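Local coordinates for SusD homolog (Bacteroides thetaiotaomicron VPI-5482, PDB 3IV0), which probably binds glycans at the outer membrane as a SusD-family lipoprotein, though its own ligand and function are not established, at residues A[309-312]-A[316-319]; A[364-369]-A[396-401]; A[370-375]-A[416-421]; A[383-388]-A[409-414]; A[394-397]-A[403-406]. All coordinates share one frame; numbering follows the deposited sequence. Where two conformers were deposited one is given.

Contact 1. Residues A[309-312]-A[316-319]; sequences TLFP and DDAR
Phe311 sets the rim of its ring against the carboxylate of Asp317; the contact spans the short loop between helix 304-310 and helix 318-323, with Phe311 the first residue to leave helical geometry after the one and Asp317 the N-cap of the other. Ring atom CD1 of Phe311 lies 3.5 Å from Asp317 OD2, which sits at the ring edge near its plane, while the carboxylate is turned 63° from the ring. Farther along the rim, CE1 of Phe311 comes within 3.8 Å of Arg319 CB. Three donors of Arg319, its backbone N, NE and NH2, hold the carboxylate. A chi1 of -172° swings that group back over the first helical turn, where Asp317 OD1 accepts the capping bond from Arg319 N at 3.0 Å and, on its syn lone pair, the bond from Arg319 NE at 2.9 Å. Arg319 bends at chi3 (-69°), which brings its guanidinium side-on to Asp317; the remaining nitrogen, NH1, forms salt bridges with Glu418 and Glu422. Without the carboxylate, as with an alanine here, the helix would lose its cap and Arg319 would probably be freer to swing. The grip's second arm runs from Arg319 NH2 to Asp317 OD2, 2.8 Å long, from above the carboxylate plane.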
# COMPACT_ATOMS: atom_id res chain seq x y z
N THR A 309 21.54 -10.02 -0.57
CA THR A 309 21.50 -9.17 -1.78
C THR A 309 20.93 -7.79 -1.47
O THR A 309 21.47 -6.75 -1.86
CB THR A 309 20.61 -9.80 -2.84
OG1 THR A 309 21.23 -11.00 -3.31
CG2 THR A 309 20.33 -8.81 -4.03
N LEU A 310 19.83 -7.80 -0.74
CA LEU A 310 19.14 -6.59 -0.40
C LEU A 310 19.90 -5.67 0.55
O LEU A 310 19.94 -4.45 0.36
CB LEU A 310 17.78 -6.98 0.19
CG LEU A 310 16.77 -5.87 0.39
CD1 LEU A 310 16.50 -5.20 -0.96
CD2 LEU A 310 15.47 -6.42 1.01
N PHE A 311 20.50 -6.25 1.57
CA PHE A 311 21.24 -5.50 2.60
C PHE A 311 22.68 -6.05 2.63
O PHE A 311 23.01 -6.88 3.48
CB PHE A 311 20.58 -5.65 3.96
CG PHE A 311 19.28 -4.91 4.11
CD1 PHE A 311 19.28 -3.55 4.31
CD2 PHE A 311 18.08 -5.58 4.00
CE1 PHE A 311 18.07 -2.87 4.43
CE2 PHE A 311 16.85 -4.87 4.09
CZ PHE A 311 16.88 -3.54 4.32
N PRO A 312 23.52 -5.63 1.67
CA PRO A 312 24.84 -6.29 1.55
C PRO A 312 25.68 -6.18 2.82
O PRO A 312 25.78 -5.12 3.42
CB PRO A 312 25.49 -5.55 0.37
CG PRO A 312 24.33 -4.98 -0.41
CD PRO A 312 23.34 -4.61 0.63
N ASP A 316 27.51 -0.25 4.96
CA ASP A 316 26.79 0.31 6.10
C ASP A 316 25.31 0.51 5.79
O ASP A 316 25.00 0.96 4.70
CB ASP A 316 27.35 1.67 6.49
CG ASP A 316 28.70 1.60 7.18
OD1 ASP A 316 29.15 0.50 7.59
OD2 ASP A 316 29.31 2.68 7.27
N ASP A 317 24.45 0.21 6.75
CA ASP A 317 23.01 0.47 6.60
C ASP A 317 22.36 0.16 7.94
O ASP A 317 22.26 -1.01 8.32
CB ASP A 317 22.42 -0.42 5.53
CG ASP A 317 20.98 -0.07 5.17
OD1 ASP A 317 20.26 0.47 6.06
OD2 ASP A 317 20.57 -0.34 4.03
N ALA A 318 21.94 1.20 8.64
CA ALA A 318 21.39 1.03 9.98
C ALA A 318 20.11 0.19 10.00
O ALA A 318 19.72 -0.34 11.06
CB ALA A 318 21.17 2.35 10.61
N ARG A 319 19.42 0.05 8.86
CA ARG A 319 18.26 -0.80 8.83
C ARG A 319 18.62 -2.23 9.15
O ARG A 319 17.80 -2.99 9.66
CB ARG A 319 17.54 -0.69 7.47
CG ARG A 319 16.93 0.69 7.23
CD ARG A 319 16.51 0.96 5.78
NE ARG A 319 17.68 1.07 4.92
CZ ARG A 319 17.73 1.68 3.74
NH1 ARG A 319 16.67 2.32 3.25
NH2 ARG A 319 18.84 1.66 3.02

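Contact 2. Residues A[364-369]-A[396-401]; sequences VFRYAG and RNRAHA
Two buried arginines meet with their charged ends only 3.3 Å apart, Arg366 NH1 to Arg398 NH2, a pair of donors that cannot bond to each other. They come from two features of the helical SusD fold: Arg366 is at the N-cap position of helix 367-381, where strand 362-366 runs into the helix, and Arg398 belongs to the last turn of helix 385-398, which closes in a Schellman motif at His400. Shared acids probably account for the closeness. Glu422 takes a salt bridge from each of these two nitrogens, and Glu263 likewise pairs with both arginines, while Arg366 NH2 reaches Glu426 and Arg398 NH1 also donates to the carbonyl of Leu248. The cluster is thus a shared carboxylate network, in which the acids probably offset the like charges. The side chains reach it differently. Arg366 runs extended from CG to NE, and Arg398 NH2 lies at the edge of its guanidinium, near the plane. Arg398 instead bends at chi2 and chi3, folding its end toward the start of helix 367-381; the two guanidinium planes are 47° apart. The Schellman turn is closed by Ala401 N to Arg396 O at 2.9 Å and His400 N to Asn397 O at 3.0 Å. Arg398 NH2 also packs 3.5 Å from the methyl CB of Ala368.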
# COMPACT_ATOMS: atom_id res chain seq x y z
N VAL A 364 0.28 3.19 4.63
CA VAL A 364 0.04 2.92 3.23
C VAL A 364 1.02 3.69 2.36
O VAL A 364 1.66 3.10 1.46
CB VAL A 364 -1.42 3.26 2.85
CG1 VAL A 364 -1.65 3.09 1.33
CG2 VAL A 364 -2.39 2.37 3.62
N PHE A 365 1.14 4.98 2.59
CA PHE A 365 2.07 5.83 1.88
C PHE A 365 2.83 6.61 2.91
O PHE A 365 2.23 7.18 3.84
CB PHE A 365 1.34 6.82 0.96
CG PHE A 365 0.47 6.18 -0.10
CD1 PHE A 365 0.94 5.15 -0.93
CD2 PHE A 365 -0.83 6.68 -0.31
CE1 PHE A 365 0.14 4.62 -1.89
CE2 PHE A 365 -1.63 6.12 -1.31
CZ PHE A 365 -1.14 5.07 -2.07
N ARG A 366 4.14 6.71 2.77
CA ARG A 366 4.89 7.62 3.64
C ARG A 366 5.96 8.39 2.88
O ARG A 366 6.24 8.11 1.70
CB ARG A 366 5.46 6.93 4.86
CG ARG A 366 6.49 5.90 4.56
CD ARG A 366 7.06 5.34 5.88
NE ARG A 366 7.84 4.13 5.64
CZ ARG A 366 9.17 4.07 5.64
NH1 ARG A 366 9.92 5.13 5.82
NH2 ARG A 366 9.76 2.91 5.45
N TYR A 367 6.53 9.39 3.52
CA TYR A 367 7.33 10.39 2.83
C TYR A 367 8.58 9.79 2.19
O TYR A 367 8.92 10.17 1.08
CB TYR A 367 7.63 11.52 3.80
CG TYR A 367 8.29 12.75 3.23
CD1 TYR A 367 7.81 13.40 2.10
CD2 TYR A 367 9.35 13.32 3.90
CE1 TYR A 367 8.45 14.55 1.63
CE2 TYR A 367 9.95 14.50 3.47
CZ TYR A 367 9.52 15.07 2.32
OH TYR A 367 10.12 16.23 1.89
N ALA A 368 9.24 8.81 2.82
CA ALA A 368 10.41 8.22 2.19
C ALA A 368 10.03 7.55 0.89
O ALA A 368 10.77 7.61 -0.10
CB ALA A 368 11.10 7.18 3.12
N GLY A 369 8.90 6.84 0.90
CA GLY A 369 8.39 6.21 -0.33
C GLY A 369 8.16 7.21 -1.44
O GLY A 369 8.56 6.98 -2.59
N ARG A 396 18.91 7.42 1.84
CA ARG A 396 20.17 6.74 2.18
C ARG A 396 20.77 7.34 3.44
O ARG A 396 21.21 6.62 4.33
CB ARG A 396 21.18 6.87 1.05
CG ARG A 396 20.80 6.30 -0.29
CD ARG A 396 20.88 4.81 -0.31
NE ARG A 396 22.27 4.34 -0.21
CZ ARG A 396 22.61 3.06 -0.23
NH1 ARG A 396 21.71 2.09 -0.26
NH2 ARG A 396 23.89 2.72 -0.14
N ASN A 397 20.82 8.66 3.51
CA ASN A 397 21.43 9.33 4.65
C ASN A 397 20.66 9.04 5.94
O ASN A 397 21.25 8.83 6.99
CB ASN A 397 21.58 10.83 4.44
CG ASN A 397 22.74 11.21 3.51
OD1 ASN A 397 22.63 12.17 2.74
ND2 ASN A 397 23.85 10.51 3.62
N ARG A 398 19.33 8.99 5.88
CA ARG A 398 18.56 8.69 7.07
C ARG A 398 18.89 7.28 7.59
O ARG A 398 18.93 7.07 8.80
CB ARG A 398 17.04 8.85 6.80
CG ARG A 398 16.22 8.74 8.04
CD ARG A 398 15.67 7.37 8.31
NE ARG A 398 14.69 6.96 7.30
CZ ARG A 398 13.43 7.35 7.26
NH1 ARG A 398 12.93 8.17 8.16
NH2 ARG A 398 12.65 6.92 6.29
N ALA A 399 19.15 6.35 6.68
CA ALA A 399 19.54 4.98 7.04
C ALA A 399 21.02 4.82 7.38
O ALA A 399 21.46 3.71 7.64
CB ALA A 399 19.15 4.06 5.90
N HIS A 400 21.80 5.90 7.31
CA HIS A 400 23.24 5.82 7.50
C HIS A 400 23.84 4.82 6.51
O HIS A 400 24.75 4.05 6.85
CB HIS A 400 23.59 5.52 8.97
CG HIS A 400 22.93 6.45 9.93
ND1 HIS A 400 23.05 7.82 9.84
CD2 HIS A 400 22.14 6.21 11.00
CE1 HIS A 400 22.36 8.38 10.82
NE2 HIS A 400 21.80 7.42 11.54
N ALA A 401 23.37 4.85 5.27
CA ALA A 401 23.96 4.14 4.17
C ALA A 401 24.75 5.09 3.29
O ALA A 401 24.56 6.31 3.34
CB ALA A 401 22.86 3.42 3.36

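Contact 3. Residues A[370-375]-A[416-421]; sequences ALLLYA and FWERCR
This is a buried helix-helix contact in the C-terminal part of the chain, between residues 370-375 of helix 367-381 and 416-421 of helix 408-422. The two short axes run nearly antiparallel, at 169°, and approach to 10.1 Å. Leu372 and Arg419 carry most of the interface: their side chains run antiparallel, flank to flank, and Leu372 CB rests 3.6 Å from Arg419 CG, so the aliphatic part of the arginine acts as a hydrophobic surface. Its charged end is covered by Leu373, whose CD2 sits off-centre over one face of the guanidinium, 3.3 Å from Arg419 NH1. A bend at chi3 (56°) turns the arginine end toward Leu373. Within the SusD family region, helix 385-398 adds Leu392 against Leu372 and Glu418, so three successive helices pack together. Glu418 meets Leu372 through its aliphatic CG, 4.1 Å from Leu372 CD2, and its carboxylate leads away from helix 367-381. There Glu418 OE1 takes a salt bridge from Arg421 NE and a bond from Arg421 NH2, each 2.9 Å long and within 2° of the guanidinium plane; OE1 also meets Arg396 NH1, and OE2 pairs with Arg319. Arg419 NE is held by a salt bridge to Asp432.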
# COMPACT_ATOMS: atom_id res chain seq x y z
N ALA A 370 7.48 8.31 -1.13
CA ALA A 370 7.16 9.32 -2.11
C ALA A 370 8.40 9.99 -2.68
O ALA A 370 8.48 10.19 -3.88
CB ALA A 370 6.22 10.34 -1.51
N LEU A 371 9.40 10.20 -1.84
CA LEU A 371 10.66 10.76 -2.34
C LEU A 371 11.29 9.81 -3.33
O LEU A 371 11.90 10.24 -4.30
CB LEU A 371 11.62 11.05 -1.17
CG LEU A 371 11.20 12.14 -0.23
CD1 LEU A 371 12.20 12.23 0.94
CD2 LEU A 371 11.06 13.50 -0.96
N LEU A 372 11.21 8.51 -3.06
CA LEU A 372 11.78 7.51 -3.98
C LEU A 372 11.00 7.41 -5.26
O LEU A 372 11.59 7.21 -6.31
CB LEU A 372 11.94 6.16 -3.30
CG LEU A 372 12.97 6.12 -2.15
CD1 LEU A 372 12.84 4.83 -1.34
CD2 LEU A 372 14.41 6.33 -2.65
N LEU A 373 9.68 7.59 -5.23
CA LEU A 373 8.90 7.64 -6.46
C LEU A 373 9.28 8.83 -7.34
O LEU A 373 9.36 8.73 -8.55
CB LEU A 373 7.41 7.70 -6.16
CG LEU A 373 6.77 6.49 -5.45
CD1 LEU A 373 5.25 6.73 -5.35
CD2 LEU A 373 7.10 5.17 -6.16
N TYR A 374 9.48 9.98 -6.70
CA TYR A 374 9.94 11.20 -7.36
C TYR A 374 11.30 10.94 -8.01
O TYR A 374 11.50 11.17 -9.19
CB TYR A 374 9.96 12.31 -6.31
CG TYR A 374 10.31 13.69 -6.73
CD1 TYR A 374 10.47 14.05 -8.05
CD2 TYR A 374 10.43 14.67 -5.77
CE1 TYR A 374 10.77 15.37 -8.39
CE2 TYR A 374 10.72 15.97 -6.11
CZ TYR A 374 10.91 16.31 -7.41
OH TYR A 374 11.25 17.60 -7.75
N ALA A 375 12.22 10.36 -7.24
CA ALA A 375 13.52 10.01 -7.80
C ALA A 375 13.37 9.04 -8.98
O ALA A 375 14.06 9.18 -9.99
CB ALA A 375 14.40 9.39 -6.74
N PHE A 416 15.17 1.40 -7.33
CA PHE A 416 14.33 0.21 -7.15
C PHE A 416 14.77 -0.55 -5.90
O PHE A 416 13.94 -0.89 -5.06
CB PHE A 416 14.42 -0.72 -8.36
CG PHE A 416 13.86 -2.06 -8.10
CD1 PHE A 416 12.50 -2.27 -8.12
CD2 PHE A 416 14.68 -3.13 -7.79
CE1 PHE A 416 11.98 -3.53 -7.82
CE2 PHE A 416 14.17 -4.38 -7.52
CZ PHE A 416 12.81 -4.57 -7.53
N TRP A 417 16.06 -0.79 -5.72
CA TRP A 417 16.50 -1.60 -4.60
C TRP A 417 16.34 -0.85 -3.31
O TRP A 417 16.07 -1.45 -2.25
CB TRP A 417 17.95 -2.07 -4.79
CG TRP A 417 18.09 -3.14 -5.82
CD1 TRP A 417 18.67 -3.04 -7.03
CD2 TRP A 417 17.61 -4.49 -5.71
NE1 TRP A 417 18.60 -4.23 -7.69
CE2 TRP A 417 17.95 -5.14 -6.91
CE3 TRP A 417 16.93 -5.20 -4.73
CZ2 TRP A 417 17.64 -6.47 -7.14
CZ3 TRP A 417 16.64 -6.52 -4.97
CH2 TRP A 417 16.98 -7.14 -6.16
N GLU A 418 16.48 0.47 -3.36
CA GLU A 418 16.27 1.27 -2.18
C GLU A 418 14.81 1.17 -1.70
O GLU A 418 14.55 1.15 -0.50
CB GLU A 418 16.70 2.74 -2.34
CG GLU A 418 16.84 3.51 -1.04
CD GLU A 418 17.97 3.04 -0.15
OE1 GLU A 418 18.84 2.26 -0.62
OE2 GLU A 418 17.97 3.47 1.01
N ARG A 419 13.86 1.22 -2.62
CA ARG A 419 12.46 1.02 -2.23
C ARG A 419 12.27 -0.36 -1.62
O ARG A 419 11.51 -0.51 -0.65
CB ARG A 419 11.51 1.17 -3.44
CG ARG A 419 11.25 2.64 -3.84
CD ARG A 419 10.17 2.84 -4.92
NE ARG A 419 8.88 2.26 -4.56
CZ ARG A 419 7.95 2.85 -3.83
NH1 ARG A 419 8.16 4.04 -3.30
NH2 ARG A 419 6.81 2.24 -3.56
N CYS A 420 12.95 -1.39 -2.12
CA CYS A 420 12.82 -2.71 -1.54
C CYS A 420 13.36 -2.75 -0.12
O CYS A 420 12.79 -3.40 0.75
CB CYS A 420 13.52 -3.73 -2.41
SG CYS A 420 12.76 -4.06 -4.01
N ARG A 421 14.48 -2.07 0.13
CA ARG A 421 15.03 -2.01 1.49
C ARG A 421 14.15 -1.18 2.41
O ARG A 421 13.80 -1.60 3.52
CB ARG A 421 16.41 -1.37 1.49
CG ARG A 421 17.54 -2.24 0.96
CD ARG A 421 18.87 -1.48 1.04
NE ARG A 421 19.09 -0.57 -0.06
CZ ARG A 421 19.55 -0.92 -1.25
NH1 ARG A 421 19.88 -2.17 -1.49
NH2 ARG A 421 19.70 -0.02 -2.19

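Contact 4. Residues A[383-388]-A[409-414]; sequences TNDTKA and SELMDA
Leu411, which has by far the largest share of the buried surface, reaches across from helix 408-422 through one methyl group, CD2, to meet both Asp385 and Ala388 at the start of helix 385-398. Two torsions, chi1 at 177° and chi2 at 56°, together place Leu411 CD2 3.8 Å from Ala388 CB, a plain methyl-to-methyl contact. Leu411 CD2 also lies 3.9 Å from Asp385 CB and 3.8 Å from Asp385 OD1, the two side chains passing in opposite directions. Asp385 therefore gives its flank to the leucine, while the other oxygen, OD2, accepts from the backbone N of Gly408, tying the beginning of one helix to the first residue of helix 408-422. Its neighbour Asn384 caps that first helix: Asn384 OD1 accepts from Lys387 N at 3.1 Å, the donor standing 59° out of the carbonyl plane, and from Thr386 OG1 at 3.0 Å, nearly along the C=O axis. Two bonds on one oxygen thus fix the amide. Leu411 also packs on Cys389, Leu392 and Ala379, the last on helix 367-381. A capped helix start set against a leucine of the next helix belongs here to the bundle of successive helices in the SusD family region, whose sequence family is grouped with the TPR clan.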
# COMPACT_ATOMS: atom_id res chain seq x y z
N THR A 383 16.39 13.44 -17.24
CA THR A 383 16.50 14.87 -17.38
C THR A 383 17.26 15.53 -16.23
O THR A 383 17.67 16.66 -16.34
CB THR A 383 15.11 15.50 -17.48
OG1 THR A 383 14.30 15.04 -16.41
CG2 THR A 383 14.43 15.13 -18.78
N ASN A 384 17.43 14.83 -15.10
CA ASN A 384 18.06 15.46 -13.96
C ASN A 384 18.50 14.40 -12.96
O ASN A 384 17.92 14.27 -11.87
CB ASN A 384 17.08 16.44 -13.30
CG ASN A 384 17.73 17.38 -12.32
OD1 ASN A 384 18.87 17.20 -11.92
ND2 ASN A 384 16.95 18.38 -11.87
N ASP A 385 19.55 13.68 -13.32
CA ASP A 385 20.02 12.55 -12.51
C ASP A 385 20.61 13.05 -11.23
O ASP A 385 20.55 12.38 -10.20
CB ASP A 385 21.06 11.67 -13.24
CG ASP A 385 20.44 10.67 -14.23
OD1 ASP A 385 19.20 10.50 -14.27
OD2 ASP A 385 21.18 10.02 -15.00
N THR A 386 21.15 14.26 -11.24
CA THR A 386 21.69 14.82 -10.02
C THR A 386 20.58 15.02 -8.96
O THR A 386 20.77 14.70 -7.76
CB THR A 386 22.51 16.11 -10.28
OG1 THR A 386 21.69 17.07 -10.92
CG2 THR A 386 23.70 15.79 -11.18
N LYS A 387 19.42 15.52 -9.38
CA LYS A 387 18.32 15.70 -8.45
C LYS A 387 17.77 14.35 -8.02
O LYS A 387 17.42 14.16 -6.85
CB LYS A 387 17.20 16.55 -9.05
CG LYS A 387 16.03 16.78 -8.12
CD LYS A 387 16.37 17.75 -7.03
CE LYS A 387 15.14 18.42 -6.43
NZ LYS A 387 15.55 19.41 -5.39
N ALA A 388 17.70 13.41 -8.94
CA ALA A 388 17.30 12.06 -8.57
C ALA A 388 18.19 11.48 -7.47
O ALA A 388 17.70 10.91 -6.50
CB ALA A 388 17.26 11.15 -9.78
N SER A 409 21.10 3.59 -15.96
CA SER A 409 20.57 2.32 -15.49
C SER A 409 21.01 2.01 -14.08
O SER A 409 20.21 1.46 -13.30
CB SER A 409 20.97 1.21 -16.45
OG SER A 409 20.34 1.47 -17.69
N GLU A 410 22.23 2.33 -13.70
CA GLU A 410 22.68 2.06 -12.35
C GLU A 410 21.84 2.83 -11.33
O GLU A 410 21.52 2.31 -10.26
CB GLU A 410 24.17 2.40 -12.20
CG GLU A 410 24.77 1.93 -10.92
CD GLU A 410 26.29 2.02 -10.87
OE1 GLU A 410 26.87 2.98 -11.43
OE2 GLU A 410 26.90 1.13 -10.24
N LEU A 411 21.48 4.06 -11.67
CA LEU A 411 20.67 4.91 -10.79
C LEU A 411 19.24 4.35 -10.71
O LEU A 411 18.67 4.25 -9.61
CB LEU A 411 20.70 6.37 -11.25
CG LEU A 411 19.82 7.32 -10.42
CD1 LEU A 411 20.21 7.24 -8.94
CD2 LEU A 411 19.93 8.71 -11.04
N MSE A 412 18.66 3.96 -11.81
CA MSE A 412 17.32 3.38 -11.79
C MSE A 412 17.30 2.12 -10.94
O MSE A 412 16.39 1.94 -10.09
CB MSE A 412 16.89 3.05 -13.22
CG MSE A 412 16.73 4.28 -14.08
SE MSE A 412 16.12 3.94 -15.84
CE MSE A 412 17.19 5.30 -16.86
N ASP A 413 18.30 1.27 -11.06
CA ASP A 413 18.40 0.09 -10.23
C ASP A 413 18.53 0.48 -8.77
O ASP A 413 17.91 -0.11 -7.89
CB ASP A 413 19.60 -0.81 -10.62
CG ASP A 413 19.37 -1.63 -11.86
OD1 ASP A 413 18.28 -1.60 -12.44
OD2 ASP A 413 20.34 -2.32 -12.25
N ALA A 414 19.39 1.44 -8.46
CA ALA A 414 19.60 1.84 -7.07
C ALA A 414 18.29 2.27 -6.41
O ALA A 414 18.06 2.00 -5.25
CB ALA A 414 20.66 2.99 -6.96

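Contact 5. Residues A[394-397]-A[403-406]; sequences RVRN and EINT
Ile404 lays its CG1 and CD1 carbons against the end of Arg396, with CG1 3.7 Å from Arg396 NE and CD1 over one face of the guanidinium, 3.9 Å from Arg396 NH2. The isoleucine reaches this place because CG1 stands anti to its carbonyl carbon (chi1 -62°), which sends the longer branch toward the arginine. Beside this pair, exposed Glu403 brings its side chain back to helix 385-398 near Asn397, and the two side chains meet at a slant, their amide and carboxylate planes 36° apart. The next shell fixes the arginine. Bends at chi2 and chi3 curl its chain, so that NE donates to the carbonyl of Ser402 and NH1 reaches the carboxylate of Glu418 on helix 408-422. In the helical SusD family region this is the loop joining helix 385-398 to helix 408-422; its backbone is extended at Glu403 and Ile404 and doubles back beside the last turns of the first helix. Were Arg396 a leucine, the flat face under Ile404 would be gone, and the Ser402 carbonyl and Glu418 would probably each be short of a partner. Farther out, Asn393 OD1 accepts from the backbone N of Ile404, Leu392 packs against the Ile404 side chain, and Thr406 OG1 is hydrogen-bonded to Glu410 OE1 at the start of helix 408-422.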
# COMPACT_ATOMS: atom_id res chain seq x y z
N ARG A 394 18.54 11.43 0.44
CA ARG A 394 17.85 11.76 1.68
C ARG A 394 17.44 10.51 2.43
O ARG A 394 17.56 10.44 3.65
CB ARG A 394 16.66 12.65 1.40
CG ARG A 394 17.10 14.08 1.02
CD ARG A 394 15.99 14.92 0.56
NE ARG A 394 15.01 15.15 1.60
CZ ARG A 394 13.83 15.71 1.35
NH1 ARG A 394 13.55 16.08 0.12
NH2 ARG A 394 12.97 15.90 2.32
N VAL A 395 17.03 9.49 1.69
CA VAL A 395 16.65 8.22 2.28
C VAL A 395 17.90 7.42 2.70
O VAL A 395 17.93 6.87 3.80
CB VAL A 395 15.76 7.43 1.34
CG1 VAL A 395 15.42 6.05 1.92
CG2 VAL A 395 14.46 8.25 1.04
N ARG A 396 18.91 7.42 1.84
CA ARG A 396 20.17 6.74 2.18
C ARG A 396 20.77 7.34 3.44
O ARG A 396 21.21 6.62 4.33
CB ARG A 396 21.18 6.87 1.05
CG ARG A 396 20.80 6.30 -0.29
CD ARG A 396 20.88 4.81 -0.31
NE ARG A 396 22.27 4.34 -0.21
CZ ARG A 396 22.61 3.06 -0.23
NH1 ARG A 396 21.71 2.09 -0.26
NH2 ARG A 396 23.89 2.72 -0.14
N ASN A 397 20.82 8.66 3.51
CA ASN A 397 21.43 9.33 4.65
C ASN A 397 20.66 9.04 5.94
O ASN A 397 21.25 8.83 6.99
CB ASN A 397 21.58 10.83 4.44
CG ASN A 397 22.74 11.21 3.51
OD1 ASN A 397 22.63 12.17 2.74
ND2 ASN A 397 23.85 10.51 3.62
N GLU A 403 26.12 7.46 0.39
CA GLU A 403 25.48 8.27 -0.64
C GLU A 403 25.76 7.66 -2.02
O GLU A 403 26.85 7.15 -2.30
CB GLU A 403 25.96 9.72 -0.59
CG GLU A 403 25.40 10.53 0.57
CD GLU A 403 25.60 12.02 0.35
OE1 GLU A 403 26.63 12.40 -0.27
OE2 GLU A 403 24.75 12.81 0.80
N ILE A 404 24.76 7.73 -2.87
CA ILE A 404 24.82 7.21 -4.20
C ILE A 404 25.13 8.37 -5.15
O ILE A 404 24.51 9.43 -5.09
CB ILE A 404 23.46 6.57 -4.60
CG1 ILE A 404 23.15 5.38 -3.69
CG2 ILE A 404 23.46 6.12 -6.06
CD1 ILE A 404 24.16 4.38 -3.69
N ASN A 405 26.05 8.14 -6.08
CA ASN A 405 26.42 9.13 -7.06
C ASN A 405 26.59 8.41 -8.38
O ASN A 405 27.66 7.89 -8.71
CB ASN A 405 27.72 9.82 -6.68
CG ASN A 405 28.03 10.97 -7.62
OD1 ASN A 405 27.17 11.42 -8.35
ND2 ASN A 405 29.28 11.45 -7.59
N THR A 406 25.50 8.33 -9.12
CA THR A 406 25.48 7.59 -10.34
C THR A 406 24.36 8.08 -11.22
O THR A 406 23.77 9.11 -10.97
CB THR A 406 25.48 6.06 -10.09
OG1 THR A 406 25.79 5.40 -11.33
CG2 THR A 406 24.17 5.58 -9.48

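How the contacts relate
From the N terminus, contact 1 closes first, a short loop joining helices 304-310 and 318-323, in series before all the others. Contact 2 opens on strand 362-366 and the start of helix 367-381 and closes at the end of helix 385-398. Contact 3 joins helix 367-381 to helix 408-422, so contacts 2 and 3 cross. Contact 4, nested inside contact 3 and crossing contact 2, ties the start of helix 385-398 to helix 408-422. Contact 5 begins where contact 2 ends, lies within the loops of both 3 and 4, and folds the connecting loop onto the end of helix 385-398. Contact 1 joins this group through Arg319 NH1 and Glu418 OE2, 2.8 Å apart.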